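PDB 1VPQ: hypothetical protein TM1631 from Thermotoga maritima, which is of unknown function but belongs to the DUF72 family, whose members adopt a TIM-barrel type of fold. Local coordinates for residues W65-P76 / Q110-R119; S22-V30 / C253-L263. All coordinates share one frame; numbering follows the deposited sequence.

How the contacts relate
Read from the N terminus, the chain builds strand 13-18, and the loop that follows it supplies residues 22-30. After helix 40-46 and strand 52-55 comes helix 65-72, which meets the end of helix 101-116, so that contact 1 closes a loop of 33 intervening residues. Contact 2 closes a far longer one: 222 residues pass before C253-L263 returns, after strand 245-250, to the loop behind the first strand. Contact 1 is nested inside the loop closed by contact 2; their centres lie about 24 Å apart and they do not touch. Contact 1 joins two helices of the outer layer, while contact 2 ties the loop after strand 13-18 to the last helix, 257-270.

Contact 1 of 2, residues W65-P76 / Q110-R119; sequences WRSFVQMLRKTP and QIEPLIEEQR
W65 and L114 lead a helix-to-helix packing contact on the outer layer of a TIM-barrel type fold, where helix 65-72 and the last turns of helix 101-116 run nearly parallel, at 20°. The indole of W65 enters as a knob into a hole formed by Q110, I111, P113 and L114. Its CG is anti to the backbone N (chi1 169°), which sends the six-membered ring across the gap. There W65 CH2 comes 3.4 Å from L114 CD1, and P113 CG lies at the ring edge. V69 CG2, from the same helix as the indole, rests on one ring face. Two turns along from W65, L72 meets the same L114 tip to tip; the 3.4 Å between L72 CD2 and L114 CD2 is short for two methyl carbons. F81 of strand 80-84 packs against L114 and R119 as well. Beyond the Schellman motif at Q118, the bent side chain of R119 passes L72 in the opposite direction. The guanidinium thereby arrives among the backbone carbonyls of L72, T75 and P76. At its edge, in plane, T75 O accepts a weak hydrogen bond of 3.5 Å from R119 NH2, and P76 O lies 2.6 Å from R119 NH2.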
loop_
_atom_site.group_PDB
_atom_site.type_symbol
_atom_site.label_atom_id
_atom_site.label_comp_id
_atom_site.label_asym_id
_atom_site.label_seq_id
_atom_site.Cartn_x
_atom_site.Cartn_y
_atom_site.Cartn_z
ATOM N N TRP A 65 10.175 11.668 8.003
ATOM C CA TRP A 65 8.862 12.156 8.431
ATOM C C TRP A 65 8.872 13.684 8.513
ATOM O O TRP A 65 7.971 14.340 7.995
ATOM C CB TRP A 65 8.458 11.534 9.772
ATOM C CG TRP A 65 7.259 12.175 10.400
ATOM C CD1 TRP A 65 7.248 12.987 11.495
ATOM C CD2 TRP A 65 5.900 12.066 9.965
ATOM N NE1 TRP A 65 5.964 13.388 11.776
ATOM C CE2 TRP A 65 5.115 12.838 10.852
ATOM C CE3 TRP A 65 5.265 11.391 8.914
ATOM C CZ2 TRP A 65 3.728 12.956 10.720
ATOM C CZ3 TRP A 65 3.880 11.505 8.786
ATOM C CH2 TRP A 65 3.130 12.282 9.687
ATOM N N ARG A 66 9.908 14.235 9.141
ATOM C CA ARG A 66 10.070 15.684 9.274
ATOM C C ARG A 66 10.075 16.377 7.914
ATOM O O ARG A 66 9.293 17.300 7.676
ATOM C CB ARG A 66 11.366 16.015 10.020
ATOM N N SER A 67 10.947 15.908 7.026
ATOM C CA SER A 67 11.085 16.485 5.684
ATOM C C SER A 67 9.832 16.325 4.839
ATOM O O SER A 67 9.608 17.106 3.920
ATOM C CB SER A 67 12.278 15.875 4.945
ATOM O OG SER A 67 13.501 16.274 5.548
ATOM N N PHE A 68 9.023 15.315 5.140
ATOM C CA PHE A 68 7.738 15.141 4.464
ATOM C C PHE A 68 6.706 16.170 4.938
ATOM O O PHE A 68 6.029 16.793 4.125
ATOM C CB PHE A 68 7.194 13.731 4.678
ATOM C CG PHE A 68 5.939 13.454 3.898
ATOM C CD1 PHE A 68 5.993 13.262 2.522
ATOM C CD2 PHE A 68 4.703 13.405 4.533
ATOM C CE1 PHE A 68 4.838 13.015 1.789
ATOM C CE2 PHE A 68 3.539 13.154 3.811
ATOM C CZ PHE A 68 3.605 12.960 2.435
ATOM N N VAL A 69 6.602 16.339 6.253
ATOM C CA VAL A 69 5.628 17.254 6.858
ATOM C C VAL A 69 5.903 18.736 6.504
ATOM O O VAL A 69 4.965 19.527 6.346
ATOM C CB VAL A 69 5.559 17.040 8.397
ATOM C CG1 VAL A 69 4.677 18.079 9.069
ATOM C CG2 VAL A 69 5.026 15.653 8.705
ATOM N N GLN A 70 7.175 19.105 6.374
ATOM C CA GLN A 70 7.549 20.450 5.911
ATOM C C GLN A 70 7.250 20.627 4.417
ATOM O O GLN A 70 6.756 21.668 3.986
ATOM C CB GLN A 70 9.033 20.709 6.175
ATOM C CG GLN A 70 9.410 20.730 7.654
ATOM C CD GLN A 70 10.914 20.733 7.883
ATOM O OE1 GLN A 70 11.703 20.819 6.937
ATOM N NE2 GLN A 70 11.319 20.637 9.145
ATOM N N MET A 71 7.553 19.591 3.642
ATOM C CA MET A 71 7.332 19.575 2.192
ATOM C C MET A 71 5.838 19.492 1.837
ATOM O O MET A 71 5.440 19.778 0.707
ATOM C CB MET A 71 8.088 18.382 1.599
ATOM C CG MET A 71 8.351 18.411 0.099
ATOM S SD MET A 71 9.687 17.258 -0.382
ATOM C CE MET A 71 9.190 15.740 0.443
ATOM N N LEU A 72 5.028 19.099 2.817
ATOM C CA LEU A 72 3.574 18.955 2.662
ATOM C C LEU A 72 2.872 20.314 2.614
ATOM O O LEU A 72 1.857 20.478 1.933
ATOM C CB LEU A 72 3.011 18.132 3.827
ATOM C CG LEU A 72 1.812 17.228 3.561
ATOM C CD1 LEU A 72 2.115 16.192 2.482
ATOM C CD2 LEU A 72 1.430 16.555 4.863
ATOM N N ARG A 73 3.425 21.276 3.352
ATOM C CA ARG A 73 2.970 22.670 3.341
ATOM C C ARG A 73 3.078 23.339 1.951
ATOM O O ARG A 73 2.468 24.390 1.717
ATOM C CB ARG A 73 3.774 23.473 4.377
ATOM C CG ARG A 73 3.367 24.929 4.531
ATOM N N LYS A 74 3.857 22.732 1.049
ATOM C CA LYS A 74 4.034 23.222 -0.329
ATOM C C LYS A 74 3.341 22.313 -1.350
ATOM O O LYS A 74 3.567 22.438 -2.553
ATOM C CB LYS A 74 5.526 23.318 -0.669
ATOM C CG LYS A 74 6.349 24.129 0.324
ATOM C CD LYS A 74 7.837 24.032 0.030
ATOM N N THR A 75 2.497 21.410 -0.856
ATOM C CA THR A 75 1.772 20.447 -1.687
ATOM C C THR A 75 0.306 20.864 -1.743
ATOM O O THR A 75 -0.250 21.271 -0.724
ATOM C CB THR A 75 1.857 19.028 -1.079
ATOM O OG1 THR A 75 3.220 18.717 -0.768
ATOM C CG2 THR A 75 1.307 17.972 -2.039
ATOM N N PRO A 76 -0.332 20.766 -2.927
ATOM C CA PRO A 76 -1.724 21.213 -3.042
ATOM C C PRO A 76 -2.708 20.394 -2.196
ATOM O O PRO A 76 -2.425 19.238 -1.888
ATOM C CB PRO A 76 -2.029 21.024 -4.534
ATOM C CG PRO A 76 -1.087 19.965 -4.976
ATOM C CD PRO A 76 0.171 20.263 -4.217
ATOM N N GLN A 110 1.944 10.681 15.946
ATOM C CA GLN A 110 2.784 11.130 14.826
ATOM C C GLN A 110 1.896 11.613 13.687
ATOM O O GLN A 110 2.035 12.737 13.229
ATOM C CB GLN A 110 3.705 10.034 14.264
ATOM C CG GLN A 110 4.297 9.049 15.247
ATOM C CD GLN A 110 5.115 9.705 16.315
ATOM O OE1 GLN A 110 6.016 10.490 16.026
ATOM N NE2 GLN A 110 4.816 9.383 17.567
ATOM N N ILE A 111 0.976 10.755 13.250
ATOM C CA ILE A 111 0.163 11.020 12.054
ATOM C C ILE A 111 -1.177 11.714 12.334
ATOM O O ILE A 111 -1.969 11.906 11.410
ATOM C CB ILE A 111 -0.113 9.718 11.257
ATOM C CG1 ILE A 111 -1.013 8.767 12.054
ATOM C CG2 ILE A 111 1.209 9.048 10.872
ATOM C CD1 ILE A 111 -1.630 7.687 11.222
ATOM N N GLU A 112 -1.430 12.069 13.597
ATOM C CA GLU A 112 -2.638 12.832 13.985
ATOM C C GLU A 112 -2.801 14.136 13.188
ATOM O O GLU A 112 -3.912 14.442 12.745
ATOM C CB GLU A 112 -2.646 13.126 15.493
ATOM C CG GLU A 112 -3.902 13.856 16.003
ATOM C CD GLU A 112 -5.202 13.088 15.764
ATOM O OE1 GLU A 112 -5.175 11.838 15.710
ATOM O OE2 GLU A 112 -6.262 13.742 15.639
ATOM N N PRO A 113 -1.706 14.909 13.014
ATOM C CA PRO A 113 -1.705 16.063 12.115
ATOM C C PRO A 113 -2.480 15.850 10.818
ATOM O O PRO A 113 -3.425 16.582 10.511
ATOM C CB PRO A 113 -0.203 16.238 11.771
ATOM C CG PRO A 113 0.539 15.189 12.551
ATOM C CD PRO A 113 -0.386 14.777 13.653
ATOM N N LEU A 114 -2.081 14.825 10.082
ATOM C CA LEU A 114 -2.428 14.715 8.677
ATOM C C LEU A 114 -3.800 14.107 8.459
ATOM O O LEU A 114 -4.399 14.299 7.406
ATOM C CB LEU A 114 -1.326 13.953 7.943
ATOM C CG LEU A 114 0.042 14.606 8.222
ATOM C CD1 LEU A 114 1.181 13.931 7.489
ATOM C CD2 LEU A 114 0.021 16.100 7.880
ATOM N N ILE A 115 -4.305 13.401 9.461
ATOM C CA ILE A 115 -5.695 12.974 9.460
ATOM C C ILE A 115 -6.580 14.208 9.648
ATOM O O ILE A 115 -7.562 14.380 8.928
ATOM C CB ILE A 115 -5.979 11.913 10.554
ATOM C CG1 ILE A 115 -5.145 10.656 10.292
ATOM C CG2 ILE A 115 -7.465 11.543 10.584
ATOM C CD1 ILE A 115 -5.246 9.596 11.363
ATOM N N GLU A 116 -6.212 15.073 10.595
ATOM C CA GLU A 116 -6.950 16.322 10.844
ATOM C C GLU A 116 -6.947 17.248 9.623
ATOM O O GLU A 116 -7.921 17.966 9.374
ATOM C CB GLU A 116 -6.364 17.071 12.048
ATOM C CG GLU A 116 -6.487 16.335 13.380
ATOM C CD GLU A 116 -7.913 16.308 13.916
ATOM O OE1 GLU A 116 -8.447 17.390 14.286
ATOM O OE2 GLU A 116 -8.491 15.195 13.975
ATOM N N GLU A 117 -5.852 17.218 8.866
ATOM C CA GLU A 117 -5.724 17.994 7.629
ATOM C C GLU A 117 -6.274 17.252 6.416
ATOM O O GLU A 117 -6.170 17.735 5.294
ATOM C CB GLU A 117 -4.263 18.376 7.396
ATOM C CG GLU A 117 -3.744 19.316 8.462
ATOM C CD GLU A 117 -2.275 19.610 8.353
ATOM O OE1 GLU A 117 -1.636 19.164 7.379
ATOM O OE2 GLU A 117 -1.761 20.300 9.257
ATOM N N GLN A 118 -6.850 16.077 6.654
ATOM C CA GLN A 118 -7.547 15.304 5.629
ATOM C C GLN A 118 -6.639 14.884 4.475
ATOM O O GLN A 118 -7.068 14.817 3.323
ATOM C CB GLN A 118 -8.750 16.093 5.117
ATOM C CG GLN A 118 -9.567 16.704 6.229
ATOM C CD GLN A 118 -10.989 16.982 5.818
ATOM O OE1 GLN A 118 -11.923 16.429 6.396
ATOM N NE2 GLN A 118 -11.166 17.829 4.804
ATOM N N ARG A 119 -5.386 14.596 4.800
ATOM C CA ARG A 119 -4.402 14.167 3.813
ATOM C C ARG A 119 -4.249 12.652 3.858
ATOM O O ARG A 119 -3.902 12.032 2.855
ATOM C CB ARG A 119 -3.056 14.849 4.069
ATOM C CG ARG A 119 -3.189 16.294 4.547
ATOM C CD ARG A 119 -2.128 17.217 3.982
ATOM N NE ARG A 119 -2.297 17.443 2.542
ATOM C CZ ARG A 119 -1.801 18.478 1.864
ATOM N NH1 ARG A 119 -1.096 19.429 2.466
ATOM N NH2 ARG A 119 -2.017 18.563 0.566
#

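Contact 2 of 2, residues S22-V30 / C253-L263; sequences SFEDWKGVV and CYKGQAAINAL
With chi1 at -67°, W26 places its CG anti to its own carbonyl carbon, and a chi2 of 19° turns the indole against residues 253-259; V29, with CG1 anti to the backbone N (chi1 178°), extends that methyl toward K255 and G256. These two side chains illustrate how a loop without regular structure can fit the start of a helix, here the last helix of a TIM-barrel type fold, met by the loop after strand 13-18. The W26 ring is contacted on both faces, toward the rim. A259 CB makes a CH-pi contact 4.0 Å from the centroid of the six-membered ring, almost on its normal, while F23 CD2 lies against the opposite face. G256, at the N-cap position with positive phi, brings its CA to 3.4 Å from W26 CD1, and V29 CG1 lies 4.1 Å from G256 CA. C253 packs beside the two aromatics: its SG lies at the edge of the W26 six-membered ring and obliquely to the ring of F23. Further along the helix, V30 CG2 packs 3.6 Å from A259 CB, and V30 CG1 reaches I260 and L263.

Two hydrogen bonds tie the turn preceding the helix to the loop. W26 NE1 donates to C253 O at 3.2 Å, in the carbonyl plane and on a lone pair, and the acceptor lies close to the indole plane. K255 N donates to D25 OD2 at 3.0 Å, approaching from above the carboxylate plane. Because C253 O also accepts from G256 N, one carbonyl both closes the turn and helps set the rotation of the indole. The D25 carboxylate takes up the K255 N-H just before the N-cap, but D25 OD1 and K255 NZ stay 6.1 Å apart, so any electrostatic gain between the two charges is probably modest.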
loop_
_atom_site.group_PDB
_atom_site.type_symbol
_atom_site.label_atom_id
_atom_site.label_comp_id
_atom_site.label_asym_id
_atom_site.label_seq_id
_atom_site.Cartn_x
_atom_site.Cartn_y
_atom_site.Cartn_z
ATOM N N SER A 22 10.449 8.515 -3.858
ATOM C CA SER A 22 11.824 8.998 -3.721
ATOM C C SER A 22 12.836 7.912 -4.084
ATOM O O SER A 22 13.424 7.274 -3.212
ATOM C CB SER A 22 12.051 9.506 -2.291
ATOM O OG SER A 22 13.219 10.300 -2.187
ATOM N N PHE A 23 13.024 7.715 -5.388
ATOM C CA PHE A 23 13.949 6.714 -5.926
ATOM C C PHE A 23 14.878 7.349 -6.956
ATOM O O PHE A 23 14.432 8.130 -7.795
ATOM C CB PHE A 23 13.181 5.573 -6.601
ATOM C CG PHE A 23 12.210 4.858 -5.696
ATOM C CD1 PHE A 23 12.656 3.907 -4.788
ATOM C CD2 PHE A 23 10.850 5.122 -5.766
ATOM C CE1 PHE A 23 11.758 3.239 -3.955
ATOM C CE2 PHE A 23 9.946 4.460 -4.937
ATOM C CZ PHE A 23 10.401 3.516 -4.033
ATOM N N GLU A 24 16.163 7.006 -6.889
ATOM C CA GLU A 24 17.153 7.444 -7.877
ATOM C C GLU A 24 17.102 6.579 -9.145
ATOM O O GLU A 24 17.308 7.079 -10.245
ATOM C CB GLU A 24 18.556 7.406 -7.271
ATOM C CG GLU A 24 18.784 8.412 -6.132
ATOM C CD GLU A 24 19.237 9.785 -6.625
ATOM O OE1 GLU A 24 18.453 10.460 -7.327
ATOM O OE2 GLU A 24 20.378 10.190 -6.301
ATOM N N ASP A 25 16.856 5.280 -8.967
ATOM C CA ASP A 25 16.446 4.359 -10.046
ATOM C C ASP A 25 15.516 4.980 -11.099
ATOM O O ASP A 25 15.628 4.650 -12.285
ATOM C CB ASP A 25 15.693 3.149 -9.446
ATOM C CG ASP A 25 16.572 1.930 -9.255
ATOM O OD1 ASP A 25 17.814 2.061 -9.303
ATOM O OD2 ASP A 25 16.010 0.831 -9.053
ATOM N N TRP A 26 14.585 5.833 -10.650
ATOM C CA TRP A 26 13.585 6.472 -11.530
ATOM C C TRP A 26 14.150 7.600 -12.421
ATOM O O TRP A 26 13.529 7.969 -13.420
ATOM C CB TRP A 26 12.398 7.009 -10.706
ATOM C CG TRP A 26 11.553 5.957 -10.040
ATOM C CD1 TRP A 26 11.898 4.659 -9.784
ATOM C CD2 TRP A 26 10.230 6.129 -9.503
ATOM N NE1 TRP A 26 10.868 4.013 -9.146
ATOM C CE2 TRP A 26 9.834 4.891 -8.960
ATOM C CE3 TRP A 26 9.345 7.206 -9.435
ATOM C CZ2 TRP A 26 8.594 4.701 -8.351
ATOM C CZ3 TRP A 26 8.102 7.018 -8.832
ATOM C CH2 TRP A 26 7.743 5.774 -8.299
ATOM N N LYS A 27 15.313 8.145 -12.063
ATOM C CA LYS A 27 15.983 9.134 -12.909
ATOM C C LYS A 27 16.434 8.497 -14.221
ATOM O O LYS A 27 17.130 7.477 -14.207
ATOM C CB LYS A 27 17.204 9.727 -12.208
ATOM C CG LYS A 27 16.912 10.781 -11.160
ATOM C CD LYS A 27 18.227 11.331 -10.644
ATOM C CE LYS A 27 18.070 12.692 -10.043
ATOM N N GLY A 28 16.063 9.118 -15.342
ATOM C CA GLY A 28 16.348 8.574 -16.676
ATOM C C GLY A 28 15.399 7.454 -17.078
ATOM O O GLY A 28 15.686 6.677 -18.003
ATOM N N VAL A 29 14.274 7.374 -16.365
ATOM C CA VAL A 29 13.218 6.416 -16.639
ATOM C C VAL A 29 11.923 7.221 -16.660
ATOM O O VAL A 29 11.445 7.559 -17.735
ATOM C CB VAL A 29 13.199 5.263 -15.600
ATOM C CG1 VAL A 29 12.050 4.290 -15.871
ATOM C CG2 VAL A 29 14.527 4.519 -15.607
ATOM N N VAL A 30 11.387 7.564 -15.491
ATOM C CA VAL A 30 10.208 8.448 -15.415
ATOM C C VAL A 30 10.529 9.837 -14.885
ATOM O O VAL A 30 9.743 10.765 -15.075
ATOM C CB VAL A 30 9.045 7.855 -14.582
ATOM C CG1 VAL A 30 8.445 6.650 -15.298
ATOM C CG2 VAL A 30 9.488 7.496 -13.165
ATOM N N CYS A 253 8.751 -1.388 -7.920
ATOM C CA CYS A 253 9.401 -0.079 -8.099
ATOM C C CYS A 253 10.828 -0.149 -8.634
ATOM O O CYS A 253 11.432 0.883 -8.923
ATOM C CB CYS A 253 9.375 0.711 -6.776
ATOM S SG CYS A 253 7.715 1.342 -6.285
ATOM N N TYR A 254 11.357 -1.360 -8.773
ATOM C CA TYR A 254 12.715 -1.555 -9.305
ATOM C C TYR A 254 12.839 -0.923 -10.695
ATOM O O TYR A 254 12.133 -1.315 -11.631
ATOM C CB TYR A 254 13.043 -3.048 -9.370
ATOM C CG TYR A 254 14.447 -3.396 -9.825
ATOM C CD1 TYR A 254 15.513 -3.393 -8.930
ATOM C CD2 TYR A 254 14.699 -3.767 -11.141
ATOM C CE1 TYR A 254 16.818 -3.732 -9.348
ATOM C CE2 TYR A 254 15.990 -4.106 -11.568
ATOM C CZ TYR A 254 17.042 -4.086 -10.664
ATOM O OH TYR A 254 18.314 -4.424 -11.081
ATOM N N LYS A 255 13.717 0.075 -10.801
ATOM C CA LYS A 255 13.993 0.787 -12.060
ATOM C C LYS A 255 12.754 1.442 -12.705
ATOM O O LYS A 255 12.639 1.509 -13.933
ATOM C CB LYS A 255 14.713 -0.137 -13.049
ATOM C CG LYS A 255 16.118 -0.525 -12.600
ATOM C CD LYS A 255 16.763 -1.470 -13.607
ATOM C CE LYS A 255 18.209 -1.829 -13.249
ATOM N NZ LYS A 255 19.179 -1.281 -14.225
ATOM N N GLY A 256 11.845 1.933 -11.868
ATOM C CA GLY A 256 10.725 2.748 -12.340
ATOM C C GLY A 256 9.589 1.978 -12.988
ATOM O O GLY A 256 8.667 2.579 -13.538
ATOM N N GLN A 257 9.643 0.651 -12.902
ATOM C CA GLN A 257 8.643 -0.210 -13.513
ATOM C C GLN A 257 7.262 0.074 -12.937
ATOM O O GLN A 257 6.283 0.130 -13.678
ATOM C CB GLN A 257 9.046 -1.683 -13.362
ATOM C CG GLN A 257 10.145 -2.063 -14.357
ATOM C CD GLN A 257 10.870 -3.358 -14.044
ATOM O OE1 GLN A 257 11.220 -3.633 -12.896
ATOM N NE2 GLN A 257 11.133 -4.150 -15.083
ATOM N N ALA A 258 7.200 0.282 -11.623
ATOM C CA ALA A 258 5.956 0.629 -10.935
ATOM C C ALA A 258 5.334 1.914 -11.477
ATOM O O ALA A 258 4.127 1.982 -11.699
ATOM C CB ALA A 258 6.200 0.766 -9.443
ATOM N N ALA A 259 6.169 2.930 -11.674
ATOM C CA ALA A 259 5.727 4.216 -12.209
ATOM C C ALA A 259 5.207 4.062 -13.643
ATOM O O ALA A 259 4.143 4.588 -13.969
ATOM C CB ALA A 259 6.847 5.226 -12.139
ATOM N N ILE A 260 5.949 3.330 -14.481
ATOM C CA ILE A 260 5.513 3.010 -15.851
ATOM C C ILE A 260 4.133 2.362 -15.839
ATOM O O ILE A 260 3.201 2.862 -16.477
ATOM C CB ILE A 260 6.536 2.094 -16.596
ATOM C CG1 ILE A 260 7.807 2.882 -16.922
ATOM C CG2 ILE A 260 5.949 1.541 -17.904
ATOM C CD1 ILE A 260 8.973 2.040 -17.425
ATOM N N ASN A 261 3.998 1.268 -15.101
ATOM C CA ASN A 261 2.730 0.556 -15.011
ATOM C C ASN A 261 1.608 1.399 -14.398
ATOM O O ASN A 261 0.450 1.310 -14.828
ATOM C CB ASN A 261 2.883 -0.752 -14.217
ATOM C CG ASN A 261 3.701 -1.808 -14.951
ATOM O OD1 ASN A 261 4.280 -2.689 -14.323
ATOM N ND2 ASN A 261 3.745 -1.730 -16.279
ATOM N N ALA A 262 1.942 2.205 -13.394
ATOM C CA ALA A 262 0.939 3.040 -12.734
ATOM C C ALA A 262 0.414 4.103 -13.696
ATOM O O ALA A 262 -0.778 4.440 -13.683
ATOM C CB ALA A 262 1.515 3.680 -11.469
ATOM N N LEU A 263 1.317 4.623 -14.519
ATOM C CA LEU A 263 0.972 5.578 -15.576
ATOM C C LEU A 263 0.142 4.939 -16.694
ATOM O O LEU A 263 -0.737 5.593 -17.262
ATOM C CB LEU A 263 2.233 6.199 -16.175
ATOM C CG LEU A 263 3.021 7.177 -15.300
ATOM C CD1 LEU A 263 4.371 7.428 -15.906
ATOM C CD2 LEU A 263 2.270 8.490 -15.115
#